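Local coordinates for protein N-terminal cyanobactin protease (Planktothrix agardhii NIES-596, PDB 4H6W) that is the subtilisin-like domain of a cyanobactin maturation protease and probably cleaves precursor peptides as a serine endopeptidase, at residues Gly158-Glu163 against Phe189-Asp194. Sequence-based numbering, arbitrary orientation.
Sequences GNDGCE and FSNWGD
The side chain of N191 is inserted into the turn of 158-163, a compact case of one amide bonding several points of a loop without regular secondary structure. Its ND2 donates to D160 OD2 (2.7 Å), with amide and carboxylate nearly coplanar, though that carboxylate oxygen is doubtfully placed. On the other branch, OD1 accepts weak bonds from the backbone N of D160 and of C162. CG of N191 is anti to its own carbonyl carbon (chi1 -68°), which carries the amide to these three partners. Main-chain bonds flank it: N191 N to G158 O at 2.8 Å, G161 N to F189 O at 2.7 Å and, longer, W192 N to C162 O at 3.3 Å. In the subtilisin-like fold, the contact joins loops following the parallel strands 152-156 and 175-180. One face of the W192 indole packs against the backbone of C162 and E163, with C162 C 3.5 Å above the ring plane; E163 CB stands 4.1 Å from the centroid of the five-membered ring in a CH-pi contact. An alanine in place of W192 would probably leave this backbone and the methylenes of E163 without their apolar cover. N159, at the site where subtilases carry the oxyanion-hole asparagine, probably serves that role, its side chain about 5 Å from that of S224, the predicted nucleophile. T223 hydrogen-bonds N159 OD1, T157 O takes a bond from N191 ND2, and a disulfide ties C162 to C164.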
loop_
_atom_site.group_PDB
_atom_site.type_symbol
_atom_site.label_atom_id
_atom_site.label_comp_id
_atom_site.label_asym_id
_atom_site.label_seq_id
_atom_site.Cartn_x
_atom_site.Cartn_y
_atom_site.Cartn_z
ATOM N N GLY A 158 -10.453 3.228 -3.246
ATOM C CA GLY A 158 -10.987 4.203 -4.186
ATOM C C GLY A 158 -11.616 5.418 -3.525
ATOM O O GLY A 158 -11.946 5.397 -2.334
ATOM N N ASN A 159 -11.813 6.468 -4.319
ATOM C CA ASN A 159 -12.158 7.791 -3.800
ATOM C C ASN A 159 -13.471 8.325 -4.354
ATOM O O ASN A 159 -13.626 9.527 -4.559
ATOM C CB ASN A 159 -11.009 8.756 -4.088
ATOM C CG ASN A 159 -9.658 8.086 -3.945
ATOM O OD1 ASN A 159 -9.215 7.794 -2.825
ATOM N ND2 ASN A 159 -9.011 7.800 -5.079
ATOM N N ASP A 160 -14.422 7.420 -4.560
ATOM C CA ASP A 160 -15.711 7.749 -5.164
ATOM C C ASP A 160 -16.720 8.178 -4.106
ATOM O O ASP A 160 -17.812 8.623 -4.434
ATOM C CB ASP A 160 -16.262 6.554 -5.963
ATOM C CG ASP A 160 -15.262 5.998 -6.972
ATOM O OD1 ASP A 160 -15.069 6.606 -8.050
ATOM O OD2 ASP A 160 -14.669 4.939 -6.678
ATOM N N GLY A 161 -16.354 8.042 -2.838
ATOM C CA GLY A 161 -17.211 8.475 -1.737
ATOM C C GLY A 161 -18.533 7.754 -1.706
ATOM O O GLY A 161 -19.548 8.344 -1.374
ATOM N N CYS A 162 -18.522 6.473 -2.063
ATOM C CA CYS A 162 -19.745 5.679 -2.106
ATOM C C CYS A 162 -19.476 4.226 -1.744
ATOM O O CYS A 162 -18.319 3.808 -1.608
ATOM C CB CYS A 162 -20.443 5.794 -3.477
ATOM S SG CYS A 162 -19.422 5.392 -4.922
ATOM N N GLU A 163 -20.558 3.468 -1.570
ATOM C CA GLU A 163 -20.483 2.040 -1.298
ATOM C C GLU A 163 -20.243 1.350 -2.630
ATOM O O GLU A 163 -21.163 0.867 -3.291
ATOM C CB GLU A 163 -21.764 1.559 -0.640
ATOM C CG GLU A 163 -21.545 0.429 0.338
ATOM C CD GLU A 163 -22.850 -0.166 0.828
ATOM O OE1 GLU A 163 -23.806 0.598 1.092
ATOM O OE2 GLU A 163 -22.914 -1.408 0.949
ATOM N N PHE A 189 -14.523 10.683 1.072
ATOM C CA PHE A 189 -14.231 10.163 -0.258
ATOM C C PHE A 189 -13.927 8.664 -0.316
ATOM O O PHE A 189 -14.099 8.047 -1.357
ATOM C CB PHE A 189 -13.117 10.970 -0.940
ATOM C CG PHE A 189 -11.820 11.015 -0.173
ATOM C CD1 PHE A 189 -10.918 9.952 -0.234
ATOM C CD2 PHE A 189 -11.479 12.140 0.577
ATOM C CE1 PHE A 189 -9.718 9.996 0.466
ATOM C CE2 PHE A 189 -10.278 12.193 1.275
ATOM C CZ PHE A 189 -9.395 11.117 1.224
ATOM N N SER A 190 -13.505 8.085 0.804
ATOM C CA SER A 190 -13.005 6.706 0.859
ATOM C C SER A 190 -14.108 5.674 0.600
ATOM O O SER A 190 -15.105 5.650 1.316
ATOM C CB SER A 190 -12.357 6.468 2.228
ATOM O OG SER A 190 -11.383 5.441 2.175
ATOM N N ASN A 191 -13.948 4.833 -0.422
ATOM C CA ASN A 191 -14.984 3.836 -0.727
ATOM C C ASN A 191 -15.138 2.815 0.391
ATOM O O ASN A 191 -14.177 2.492 1.104
ATOM C CB ASN A 191 -14.744 3.128 -2.063
ATOM C CG ASN A 191 -14.915 4.053 -3.247
ATOM O OD1 ASN A 191 -15.664 5.023 -3.177
ATOM N ND2 ASN A 191 -14.221 3.758 -4.348
ATOM N N TRP A 192 -16.361 2.337 0.556
ATOM C CA TRP A 192 -16.636 1.286 1.507
ATOM C C TRP A 192 -17.553 0.274 0.800
ATOM O O TRP A 192 -17.868 0.442 -0.378
ATOM C CB TRP A 192 -17.188 1.871 2.826
ATOM C CG TRP A 192 -18.603 2.340 2.758
ATOM C CD1 TRP A 192 -19.703 1.639 3.143
ATOM C CD2 TRP A 192 -19.078 3.607 2.280
ATOM N NE1 TRP A 192 -20.838 2.378 2.933
ATOM C CE2 TRP A 192 -20.491 3.588 2.395
ATOM C CE3 TRP A 192 -18.456 4.746 1.755
ATOM C CZ2 TRP A 192 -21.299 4.669 2.006
ATOM C CZ3 TRP A 192 -19.258 5.822 1.370
ATOM C CH2 TRP A 192 -20.668 5.775 1.505
ATOM N N GLY A 193 -17.942 -0.792 1.486
ATOM C CA GLY A 193 -18.624 -1.901 0.816
ATOM C C GLY A 193 -18.311 -3.197 1.528
ATOM O O GLY A 193 -17.361 -3.268 2.313
ATOM N N ASP A 194 -19.103 -4.229 1.259
ATOM C CA ASP A 194 -18.984 -5.472 2.016
ATOM C C ASP A 194 -17.698 -6.255 1.730
ATOM O O ASP A 194 -17.065 -6.772 2.661
ATOM C CB ASP A 194 -20.238 -6.338 1.865
ATOM C CG ASP A 194 -21.299 -6.005 2.911
ATOM O OD1 ASP A 194 -21.499 -6.817 3.841
ATOM O OD2 ASP A 194 -21.916 -4.923 2.823
#